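Local coordinates for putative lipoprotein (Bacteroides fragilis, PDB 3QNK) that is of unknown exact function but, as a SusD-like outer-membrane lipoprotein, probably helps capture glycans at the cell surface, at residues B[113-118]-B[157-162]; B[151-156]-B[192-197]; B[301-306]-B[480-485]. All blocks are in the same frame, centred on the assembly; numbering follows the deposited sequence.

Contact 1: B[113-118]-B[157-162]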
loop_
_atom_site.group_PDB
_atom_site.type_symbol
_atom_site.label_atom_id
_atom_site.label_comp_id
_atom_site.label_asym_id
_atom_site.label_seq_id
_atom_site.Cartn_x
_atom_site.Cartn_y
_atom_site.Cartn_z
ATOM N N PHE B 113 0.503 -23.478 -5.112
ATOM C CA PHE B 113 0.556 -23.438 -3.653
ATOM C C PHE B 113 0.459 -22.005 -3.172
ATOM O O PHE B 113 -0.290 -21.738 -2.235
ATOM C CB PHE B 113 1.854 -24.105 -3.126
ATOM C CG PHE B 113 2.055 -23.967 -1.634
ATOM C CD1 PHE B 113 1.364 -24.784 -0.745
ATOM C CD2 PHE B 113 2.884 -22.977 -1.118
ATOM C CE1 PHE B 113 1.522 -24.636 0.629
ATOM C CE2 PHE B 113 3.060 -22.838 0.261
ATOM C CZ PHE B 113 2.366 -23.662 1.126
ATOM N N LEU B 114 1.227 -21.087 -3.812
ATOM C CA LEU B 114 1.254 -19.673 -3.440
ATOM C C LEU B 114 -0.073 -18.991 -3.741
ATOM O O LEU B 114 -0.577 -18.290 -2.870
ATOM C CB LEU B 114 2.427 -18.930 -4.096
ATOM C CG LEU B 114 3.813 -19.269 -3.505
ATOM C CD1 LEU B 114 4.916 -18.718 -4.367
ATOM C CD2 LEU B 114 3.981 -18.741 -2.090
ATOM N N ARG B 115 -0.680 -19.241 -4.913
ATOM C CA ARG B 115 -1.967 -18.618 -5.245
ATOM C C ARG B 115 -3.053 -19.070 -4.273
ATOM O O ARG B 115 -3.889 -18.252 -3.876
ATOM C CB ARG B 115 -2.392 -18.894 -6.702
ATOM C CG ARG B 115 -3.619 -18.071 -7.120
ATOM C CD ARG B 115 -3.916 -18.166 -8.585
ATOM N NE ARG B 115 -4.411 -19.492 -8.935
ATOM C CZ ARG B 115 -4.861 -19.820 -10.139
ATOM N NH1 ARG B 115 -4.885 -18.917 -11.117
ATOM N NH2 ARG B 115 -5.283 -21.053 -10.380
ATOM N N ALA B 116 -3.019 -20.359 -3.871
ATOM C CA ALA B 116 -3.951 -20.945 -2.907
ATOM C C ALA B 116 -3.789 -20.274 -1.552
ATOM O O ALA B 116 -4.775 -19.906 -0.912
ATOM C CB ALA B 116 -3.700 -22.435 -2.792
HETATM N N MSE B 117 -2.537 -20.076 -1.139
HETATM C CA MSE B 117 -2.174 -19.421 0.104
HETATM C C MSE B 117 -2.654 -17.973 0.125
HETATM O O MSE B 117 -3.144 -17.526 1.165
HETATM C CB MSE B 117 -0.658 -19.496 0.305
HETATM C CG MSE B 117 -0.183 -18.655 1.464
HETATM SE SE MSE B 117 1.594 -19.079 1.941
HETATM C CE MSE B 117 1.205 -20.649 3.026
ATOM N N PHE B 118 -2.516 -17.253 -0.992
ATOM C CA PHE B 118 -2.916 -15.840 -1.088
ATOM C C PHE B 118 -4.422 -15.696 -1.023
ATOM O O PHE B 118 -4.889 -14.854 -0.257
ATOM C CB PHE B 118 -2.356 -15.166 -2.350
ATOM C CG PHE B 118 -0.850 -15.116 -2.401
ATOM C CD1 PHE B 118 -0.103 -14.913 -1.249
ATOM C CD2 PHE B 118 -0.177 -15.222 -3.606
ATOM C CE1 PHE B 118 1.294 -14.860 -1.296
ATOM C CE2 PHE B 118 1.225 -15.171 -3.653
ATOM C CZ PHE B 118 1.948 -14.983 -2.494
ATOM N N LEU B 157 -8.756 -25.176 -2.881
ATOM C CA LEU B 157 -8.501 -26.615 -2.783
ATOM C C LEU B 157 -8.144 -27.243 -4.119
ATOM O O LEU B 157 -7.370 -28.194 -4.130
ATOM C CB LEU B 157 -9.695 -27.322 -2.126
ATOM C CG LEU B 157 -9.898 -26.981 -0.627
ATOM C CD1 LEU B 157 -11.235 -27.456 -0.113
ATOM C CD2 LEU B 157 -8.752 -27.495 0.207
ATOM N N GLU B 158 -8.643 -26.710 -5.250
ATOM C CA GLU B 158 -8.259 -27.236 -6.560
ATOM C C GLU B 158 -6.800 -26.877 -6.850
ATOM O O GLU B 158 -6.067 -27.718 -7.354
ATOM C CB GLU B 158 -9.189 -26.746 -7.667
ATOM C CG GLU B 158 -10.023 -27.882 -8.233
ATOM C CD GLU B 158 -9.258 -29.059 -8.822
ATOM O OE1 GLU B 158 -8.543 -28.861 -9.832
ATOM O OE2 GLU B 158 -9.398 -30.186 -8.290
ATOM N N ASP B 159 -6.365 -25.665 -6.442
ATOM C CA ASP B 159 -4.977 -25.186 -6.567
ATOM C C ASP B 159 -4.045 -26.053 -5.724
ATOM O O ASP B 159 -2.984 -26.444 -6.210
ATOM C CB ASP B 159 -4.842 -23.700 -6.148
ATOM C CG ASP B 159 -4.850 -22.675 -7.282
ATOM O OD1 ASP B 159 -4.676 -23.078 -8.453
ATOM O OD2 ASP B 159 -4.979 -21.460 -6.989
ATOM N N LEU B 160 -4.461 -26.397 -4.484
ATOM C CA LEU B 160 -3.671 -27.229 -3.579
ATOM C C LEU B 160 -3.650 -28.673 -4.035
ATOM O O LEU B 160 -2.627 -29.342 -3.842
ATOM C CB LEU B 160 -4.145 -27.116 -2.129
ATOM C CG LEU B 160 -3.853 -25.769 -1.458
ATOM C CD1 LEU B 160 -4.637 -25.619 -0.195
ATOM C CD2 LEU B 160 -2.349 -25.561 -1.228
ATOM N N LYS B 161 -4.727 -29.153 -4.699
ATOM C CA LYS B 161 -4.747 -30.506 -5.283
ATOM C C LYS B 161 -3.688 -30.576 -6.370
ATOM O O LYS B 161 -2.903 -31.522 -6.378
ATOM C CB LYS B 161 -6.137 -30.874 -5.839
ATOM C CG LYS B 161 -6.151 -32.193 -6.594
ATOM C CD LYS B 161 -7.542 -32.694 -6.918
ATOM C CE LYS B 161 -7.587 -33.608 -8.132
ATOM N NZ LYS B 161 -7.791 -32.852 -9.406
ATOM N N LYS B 162 -3.638 -29.542 -7.254
ATOM C CA LYS B 162 -2.667 -29.456 -8.354
ATOM C C LYS B 162 -1.253 -29.396 -7.764
ATOM O O LYS B 162 -0.387 -30.128 -8.228
ATOM C CB LYS B 162 -2.961 -28.270 -9.308
#

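Contact 2: B[151-156]-B[192-197]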
loop_
_atom_site.group_PDB
_atom_site.type_symbol
_atom_site.label_atom_id
_atom_site.label_comp_id
_atom_site.label_asym_id
_atom_site.label_seq_id
_atom_site.Cartn_x
_atom_site.Cartn_y
_atom_site.Cartn_z
ATOM N N GLU B 151 -17.471 -21.761 -3.270
ATOM C CA GLU B 151 -16.759 -21.676 -4.549
ATOM C C GLU B 151 -15.289 -21.287 -4.353
ATOM O O GLU B 151 -14.399 -21.821 -5.018
ATOM C CB GLU B 151 -17.417 -20.622 -5.415
ATOM C CG GLU B 151 -18.213 -21.126 -6.585
ATOM C CD GLU B 151 -18.430 -20.025 -7.605
ATOM O OE1 GLU B 151 -19.146 -19.038 -7.300
ATOM O OE2 GLU B 151 -17.797 -20.114 -8.684
ATOM N N CYS B 152 -15.044 -20.332 -3.452
ATOM C CA CYS B 152 -13.714 -19.840 -3.131
ATOM C C CYS B 152 -12.896 -20.953 -2.456
ATOM O O CYS B 152 -11.764 -21.201 -2.881
ATOM C CB CYS B 152 -13.812 -18.586 -2.267
ATOM S SG CYS B 152 -14.581 -17.169 -3.114
ATOM N N TYR B 153 -13.511 -21.703 -1.501
ATOM C CA TYR B 153 -12.829 -22.830 -0.865
ATOM C C TYR B 153 -12.530 -23.922 -1.904
ATOM O O TYR B 153 -11.450 -24.507 -1.867
ATOM C CB TYR B 153 -13.623 -23.380 0.325
ATOM C CG TYR B 153 -13.377 -22.608 1.599
ATOM C CD1 TYR B 153 -12.145 -22.651 2.240
ATOM C CD2 TYR B 153 -14.376 -21.832 2.167
ATOM C CE1 TYR B 153 -11.915 -21.932 3.415
ATOM C CE2 TYR B 153 -14.163 -21.123 3.347
ATOM C CZ TYR B 153 -12.932 -21.170 3.967
ATOM O OH TYR B 153 -12.741 -20.415 5.098
ATOM N N ASP B 154 -13.444 -24.119 -2.891
ATOM C CA ASP B 154 -13.253 -25.058 -4.007
ATOM C C ASP B 154 -12.058 -24.632 -4.866
ATOM O O ASP B 154 -11.228 -25.474 -5.194
ATOM C CB ASP B 154 -14.509 -25.159 -4.885
ATOM C CG ASP B 154 -15.687 -25.896 -4.294
ATOM O OD1 ASP B 154 -15.500 -26.609 -3.283
ATOM O OD2 ASP B 154 -16.780 -25.832 -4.890
ATOM N N PHE B 155 -11.954 -23.323 -5.193
ATOM C CA PHE B 155 -10.846 -22.758 -5.979
ATOM C C PHE B 155 -9.511 -23.014 -5.280
ATOM O O PHE B 155 -8.624 -23.586 -5.902
ATOM C CB PHE B 155 -11.059 -21.243 -6.223
ATOM C CG PHE B 155 -10.118 -20.605 -7.210
ATOM C CD1 PHE B 155 -8.842 -20.203 -6.825
ATOM C CD2 PHE B 155 -10.520 -20.351 -8.510
ATOM C CE1 PHE B 155 -7.971 -19.615 -7.737
ATOM C CE2 PHE B 155 -9.661 -19.730 -9.411
ATOM C CZ PHE B 155 -8.386 -19.380 -9.020
ATOM N N ILE B 156 -9.395 -22.641 -3.987
ATOM C CA ILE B 156 -8.193 -22.828 -3.157
ATOM C C ILE B 156 -7.790 -24.297 -3.150
ATOM O O ILE B 156 -6.631 -24.626 -3.416
ATOM C CB ILE B 156 -8.380 -22.280 -1.707
ATOM C CG1 ILE B 156 -8.623 -20.749 -1.698
ATOM C CG2 ILE B 156 -7.181 -22.637 -0.827
ATOM C CD1 ILE B 156 -9.315 -20.256 -0.449
ATOM N N GLU B 192 -9.582 -27.221 4.390
ATOM C CA GLU B 192 -10.692 -28.162 4.485
ATOM C C GLU B 192 -11.369 -28.098 5.861
ATOM O O GLU B 192 -12.590 -28.203 5.947
ATOM C CB GLU B 192 -10.230 -29.602 4.197
ATOM C CG GLU B 192 -9.831 -29.875 2.748
ATOM C CD GLU B 192 -9.011 -31.135 2.487
ATOM O OE1 GLU B 192 -8.254 -31.555 3.392
ATOM O OE2 GLU B 192 -9.102 -31.693 1.368
ATOM N N LEU B 193 -10.586 -27.901 6.936
ATOM C CA LEU B 193 -11.116 -27.809 8.297
ATOM C C LEU B 193 -11.917 -26.516 8.472
ATOM O O LEU B 193 -12.997 -26.522 9.084
ATOM C CB LEU B 193 -9.970 -27.896 9.325
ATOM C CG LEU B 193 -10.357 -27.945 10.813
ATOM C CD1 LEU B 193 -11.123 -29.223 11.153
ATOM C CD2 LEU B 193 -9.148 -27.811 11.685
ATOM N N TYR B 194 -11.385 -25.410 7.923
ATOM C CA TYR B 194 -12.024 -24.092 7.945
ATOM C C TYR B 194 -13.395 -24.167 7.262
ATOM O O TYR B 194 -14.321 -23.567 7.786
ATOM C CB TYR B 194 -11.097 -23.015 7.312
ATOM C CG TYR B 194 -10.060 -22.444 8.274
ATOM C CD1 TYR B 194 -9.521 -23.222 9.297
ATOM C CD2 TYR B 194 -9.681 -21.106 8.213
ATOM C CE1 TYR B 194 -8.636 -22.684 10.235
ATOM C CE2 TYR B 194 -8.765 -20.562 9.131
ATOM C CZ TYR B 194 -8.224 -21.366 10.126
ATOM O OH TYR B 194 -7.290 -20.891 11.018
ATOM N N ASP B 195 -13.561 -25.008 6.205
ATOM C CA ASP B 195 -14.826 -25.191 5.486
ATOM C C ASP B 195 -15.613 -26.455 5.931
ATOM O O ASP B 195 -16.555 -26.899 5.233
ATOM C CB ASP B 195 -14.595 -25.224 3.961
ATOM C CG ASP B 195 -15.867 -24.968 3.171
ATOM O OD1 ASP B 195 -16.763 -24.246 3.694
ATOM O OD2 ASP B 195 -15.990 -25.520 2.052
ATOM N N LYS B 196 -15.245 -27.023 7.097
ATOM C CA LYS B 196 -15.917 -28.168 7.713
ATOM C C LYS B 196 -16.021 -29.412 6.777
ATOM O O LYS B 196 -16.966 -30.207 6.902
ATOM C CB LYS B 196 -17.320 -27.780 8.263
ATOM C CG LYS B 196 -17.307 -26.621 9.251
ATOM C CD LYS B 196 -18.605 -26.553 9.985
ATOM C CE LYS B 196 -18.615 -25.616 11.169
ATOM N NZ LYS B 196 -19.989 -25.501 11.749
ATOM N N ARG B 197 -14.998 -29.625 5.921
ATOM C CA ARG B 197 -14.873 -30.786 5.039
ATOM C C ARG B 197 -14.059 -31.842 5.773
ATOM O O ARG B 197 -12.939 -32.163 5.382
ATOM C CB ARG B 197 -14.202 -30.381 3.701
ATOM C CG ARG B 197 -14.879 -29.224 3.007
ATOM C CD ARG B 197 -14.278 -28.950 1.655
ATOM N NE ARG B 197 -14.846 -27.730 1.089
ATOM C CZ ARG B 197 -14.934 -27.460 -0.209
ATOM N NH1 ARG B 197 -14.487 -28.330 -1.110
ATOM N NH2 ARG B 197 -15.480 -26.327 -0.617
#

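Contact 3: B[301-306]-B[480-485]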
loop_
_atom_site.group_PDB
_atom_site.type_symbol
_atom_site.label_atom_id
_atom_site.label_comp_id
_atom_site.label_asym_id
_atom_site.label_seq_id
_atom_site.Cartn_x
_atom_site.Cartn_y
_atom_site.Cartn_z
ATOM N N ASP B 301 -9.499 -6.266 44.717
ATOM C CA ASP B 301 -8.899 -5.871 45.991
ATOM C C ASP B 301 -8.085 -7.023 46.598
ATOM O O ASP B 301 -7.383 -6.801 47.564
ATOM C CB ASP B 301 -9.961 -5.354 46.983
ATOM C CG ASP B 301 -11.155 -6.235 47.281
ATOM O OD1 ASP B 301 -11.589 -6.991 46.372
ATOM O OD2 ASP B 301 -11.769 -6.050 48.362
ATOM N N GLN B 302 -8.122 -8.220 46.005
ATOM C CA GLN B 302 -7.412 -9.399 46.506
ATOM C C GLN B 302 -5.947 -9.350 46.185
ATOM O O GLN B 302 -5.596 -9.192 45.010
ATOM C CB GLN B 302 -8.005 -10.689 45.927
ATOM C CG GLN B 302 -7.323 -11.899 46.535
ATOM C CD GLN B 302 -8.133 -13.157 46.661
ATOM O OE1 GLN B 302 -9.104 -13.442 45.916
ATOM N NE2 GLN B 302 -7.666 -13.977 47.579
ATOM N N VAL B 303 -5.085 -9.555 47.205
ATOM C CA VAL B 303 -3.650 -9.558 46.974
ATOM C C VAL B 303 -3.121 -10.987 47.090
ATOM O O VAL B 303 -3.433 -11.699 48.050
ATOM C CB VAL B 303 -2.917 -8.583 47.914
ATOM C CG1 VAL B 303 -1.417 -8.576 47.645
ATOM C CG2 VAL B 303 -3.477 -7.160 47.790
ATOM N N PHE B 304 -2.351 -11.406 46.084
ATOM C CA PHE B 304 -1.709 -12.698 46.047
ATOM C C PHE B 304 -0.213 -12.574 46.149
ATOM O O PHE B 304 0.345 -11.583 45.700
ATOM C CB PHE B 304 -2.033 -13.428 44.766
ATOM C CG PHE B 304 -3.504 -13.518 44.489
ATOM C CD1 PHE B 304 -4.257 -14.591 44.982
ATOM C CD2 PHE B 304 -4.143 -12.547 43.716
ATOM C CE1 PHE B 304 -5.621 -14.686 44.705
ATOM C CE2 PHE B 304 -5.493 -12.659 43.417
ATOM C CZ PHE B 304 -6.225 -13.728 43.904
ATOM N N ASP B 305 0.440 -13.593 46.730
ATOM C CA ASP B 305 1.888 -13.683 46.820
ATOM C C ASP B 305 2.322 -14.763 45.867
ATOM O O ASP B 305 1.880 -15.907 45.982
ATOM C CB ASP B 305 2.354 -13.974 48.250
ATOM C CG ASP B 305 3.853 -13.838 48.446
ATOM O OD1 ASP B 305 4.608 -14.685 47.894
ATOM O OD2 ASP B 305 4.276 -12.892 49.165
ATOM N N ILE B 306 3.180 -14.395 44.916
ATOM C CA ILE B 306 3.702 -15.247 43.849
ATOM C C ILE B 306 4.297 -16.567 44.401
ATOM O O ILE B 306 4.338 -17.567 43.696
ATOM C CB ILE B 306 4.738 -14.402 43.050
ATOM C CG1 ILE B 306 4.677 -14.706 41.580
ATOM C CG2 ILE B 306 6.178 -14.417 43.614
ATOM C CD1 ILE B 306 5.551 -13.764 40.726
ATOM N N GLU B 480 4.119 -9.606 45.362
ATOM C CA GLU B 480 2.662 -9.581 45.338
ATOM C C GLU B 480 2.066 -8.818 44.199
ATOM O O GLU B 480 2.583 -7.774 43.792
ATOM C CB GLU B 480 2.112 -8.968 46.622
ATOM C CG GLU B 480 2.541 -9.679 47.882
ATOM C CD GLU B 480 2.603 -8.750 49.073
ATOM O OE1 GLU B 480 3.336 -7.738 48.992
ATOM O OE2 GLU B 480 1.910 -9.023 50.081
ATOM N N PHE B 481 0.866 -9.285 43.790
ATOM C CA PHE B 481 0.073 -8.768 42.688
ATOM C C PHE B 481 -1.424 -8.842 42.972
ATOM O O PHE B 481 -1.865 -9.568 43.864
ATOM C CB PHE B 481 0.395 -9.553 41.399
ATOM C CG PHE B 481 -0.070 -10.985 41.402
ATOM C CD1 PHE B 481 0.725 -11.992 41.936
ATOM C CD2 PHE B 481 -1.306 -11.331 40.871
ATOM C CE1 PHE B 481 0.271 -13.323 41.978
ATOM C CE2 PHE B 481 -1.756 -12.658 40.902
ATOM C CZ PHE B 481 -0.964 -13.646 41.449
ATOM N N LYS B 482 -2.185 -8.056 42.179
ATOM C CA LYS B 482 -3.642 -7.946 42.091
ATOM C C LYS B 482 -4.035 -8.329 40.651
ATOM O O LYS B 482 -3.237 -8.103 39.730
ATOM C CB LYS B 482 -4.107 -6.504 42.414
ATOM C CG LYS B 482 -4.082 -6.076 43.888
ATOM C CD LYS B 482 -4.261 -4.560 43.965
ATOM C CE LYS B 482 -4.521 -3.976 45.338
ATOM N NZ LYS B 482 -5.638 -2.982 45.314
ATOM N N VAL B 483 -5.258 -8.887 40.447
ATOM C CA VAL B 483 -5.779 -9.206 39.103
ATOM C C VAL B 483 -6.490 -7.955 38.606
ATOM O O VAL B 483 -7.244 -7.338 39.347
ATOM C CB VAL B 483 -6.673 -10.483 39.063
ATOM C CG1 VAL B 483 -7.203 -10.757 37.652
ATOM C CG2 VAL B 483 -5.901 -11.693 39.604
ATOM N N THR B 484 -6.216 -7.550 37.380
ATOM C CA THR B 484 -6.778 -6.329 36.770
ATOM C C THR B 484 -7.648 -6.605 35.562
ATOM O O THR B 484 -7.469 -7.646 34.932
ATOM C CB THR B 484 -5.595 -5.445 36.281
ATOM O OG1 THR B 484 -4.822 -6.159 35.288
ATOM C CG2 THR B 484 -4.704 -4.989 37.427
ATOM N N LYS B 485 -8.512 -5.648 35.184
ATOM C CA LYS B 485 -9.270 -5.652 33.924
ATOM C C LYS B 485 -8.317 -5.052 32.891
ATOM O O LYS B 485 -7.707 -4.022 33.180
ATOM C CB LYS B 485 -10.579 -4.851 34.039
ATOM C CG LYS B 485 -11.721 -5.594 34.703
ATOM C CD LYS B 485 -12.867 -4.646 35.007
ATOM C CE LYS B 485 -14.238 -5.296 35.161
ATOM N NZ LYS B 485 -14.527 -5.779 36.545
#

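Contact 1: B[113-118]-B[157-162]
Phe113 pairs with Leu160 and Ala116 with Asp159 in the backbone register of two nearly antiparallel helices, whose short segments run at 156° to each other with their axes 8.2 Å apart at the closest approach. Ala116, a small residue, lies where the helices come close: its methyl CB points at the partner helix and meets CG of Leu160 at 3.6 Å, with CB of Asp159 also against it. Leu160 turns its branch CD2 back over this methyl and on to CD1 of Phe113, 3.8 Å away, approaching that ring obliquely. Phe113 starts out away from the partner helix, yet with CG anti to the backbone N (chi1 174°) the near rim of its ring remains within reach of the leucine. Antiparallel helix pairs of this kind build the alpha-alpha superhelix of the SusD fold, whose N-terminal region belongs to the TPR clan; here helix 101-126 packs on helix 149-166. Beside the apolar patch lies a buried salt bridge. Arg115 presents its guanidinium side-on, NE giving a hydrogen bond to OD2 of Asp159 at 2.8 Å and NH2 one to OD1 of Asp159 at 2.9 Å. Each oxygen accepts through its syn lone pair and the two flat groups are only 30° apart, an arrangement that resists rotation of either. The bend of the arginine at chi3 carries the guanidinium round to the carboxylate. His112 adds a bond to OD1 of Asp159 through ND1, while Asn88, on helix 76-93, takes NH1 of Arg115.

Contact 2: B[151-156]-B[192-197]
Tyr153 reaches from helix 149-166 to the end of helix 181-194 and lays one face of its ring against Asp195, the tightly packed half of this contact. CB of Asp195 sits over that face, 3.8 Å from the centroid of the Tyr153 ring, a CH-pi contact. The carboxylate continues the overlap: its plane is 9° from that of the ring, and CG of Asp195 lies 3.6 Å from CD2 of Tyr153. At the far end of the ring, OH of Tyr153 comes to 3.8 Å from CB of Tyr194, whose own ring leads off toward Phe120 and helix 453-460. Val123 of helix 101-126 also packs on Tyr153. The backbone that brings Asp195 and Arg197 here is a Schellman motif closing helix 181-194: Arg197 N bonds to Glu192 O and Lys196 N to Leu193 O, with Lys196 taking positive phi as the C-prime residue. Arg197 then stands at the N-cap position of helix 198-209. The looser, more exposed half is polar, and Asp154 is partly exposed there. The extended chain of Arg197 puts its guanidinium between two carboxylates. NH1 and NH2 of Arg197 converge end-on upon OD1 of Asp154, the NH2 bond being 2.7 Å long and arriving from 41° above the carboxylate plane; the planes of the two groups are almost perpendicular, at 81°. Another edge serves Asp195, where NE of Arg197 meets OD2 at 2.7 Å and NH2 joins it. This network probably eases the repulsion between the two acids, and Lys150 adds a second positive charge at OD2 of Asp195.

Contact 3: B[301-306]-B[480-485]
Phe304 and Phe481 form an antiparallel hydrogen-bonded pair, and both of their mutual backbone bonds are made. Phe304 N reaches Phe481 O at 2.9 Å in an almost straight bond (177°), and Phe481 N returns to Phe304 O at 3.0 Å. Their side chains leave the sheet on the same face. CB of Phe304 lies over the ring of Phe481, 3.5 Å from CZ, in a CH-pi contact, whereas the rings themselves, 25° from parallel, are slid so far apart that they scarcely overlap. Phe481 takes the less common first torsion, CG between the backbone N and the carbonyl carbon (chi1 69°), which brings its ring against CB of Phe304. The ring of Phe304 extends toward Val483, with CE2 4.0 Å from CG2 of that valine. On the opposite face Asp305 and Glu480 make the next, non-hydrogen-bonded pair. Their carboxylates do not bond to each other: OD1 of Asp305 turns to the backbone N of Asn307 and OE1 of Glu480 to the hydroxyl of Ser477, while OD2 of Asp305 and OE2 of Glu480 stay 4.6 Å apart. CG1 of Val303 packs on CB of Glu480 at 3.7 Å, and CG of Lys482 lies against Gln302 O. Farther out, Tyr295 meets the Phe304 ring edge-to-face and Phe475 packs against Phe481. The pair is one side of a three-stranded antiparallel sheet, with the short strand 304-305 at an outer position, strand 480-488 in the middle and strand 469-475 beyond it.

Overall arrangement
From the N terminus, the chain forms helix 101-126 after three earlier helices. Contact 1 closes when helix 149-166 returns against it, 38 residues separating its two segments. Contact 2 opens on that returning helix before contact 1 has closed, so the two cross along the sequence, and it joins the helix to the end of helix 181-194. Their centres are 11 Å apart and they touch, Leu157 packing on Glu192 and Arg197, so three successive helices are tied into one run. Contact 3 follows in series, with 173 residues between its segments, and joins two strands of a small sheet. It lies across the chain's centre, about 49 Å from contact 1 and 45 Å from contact 2, centre to centre.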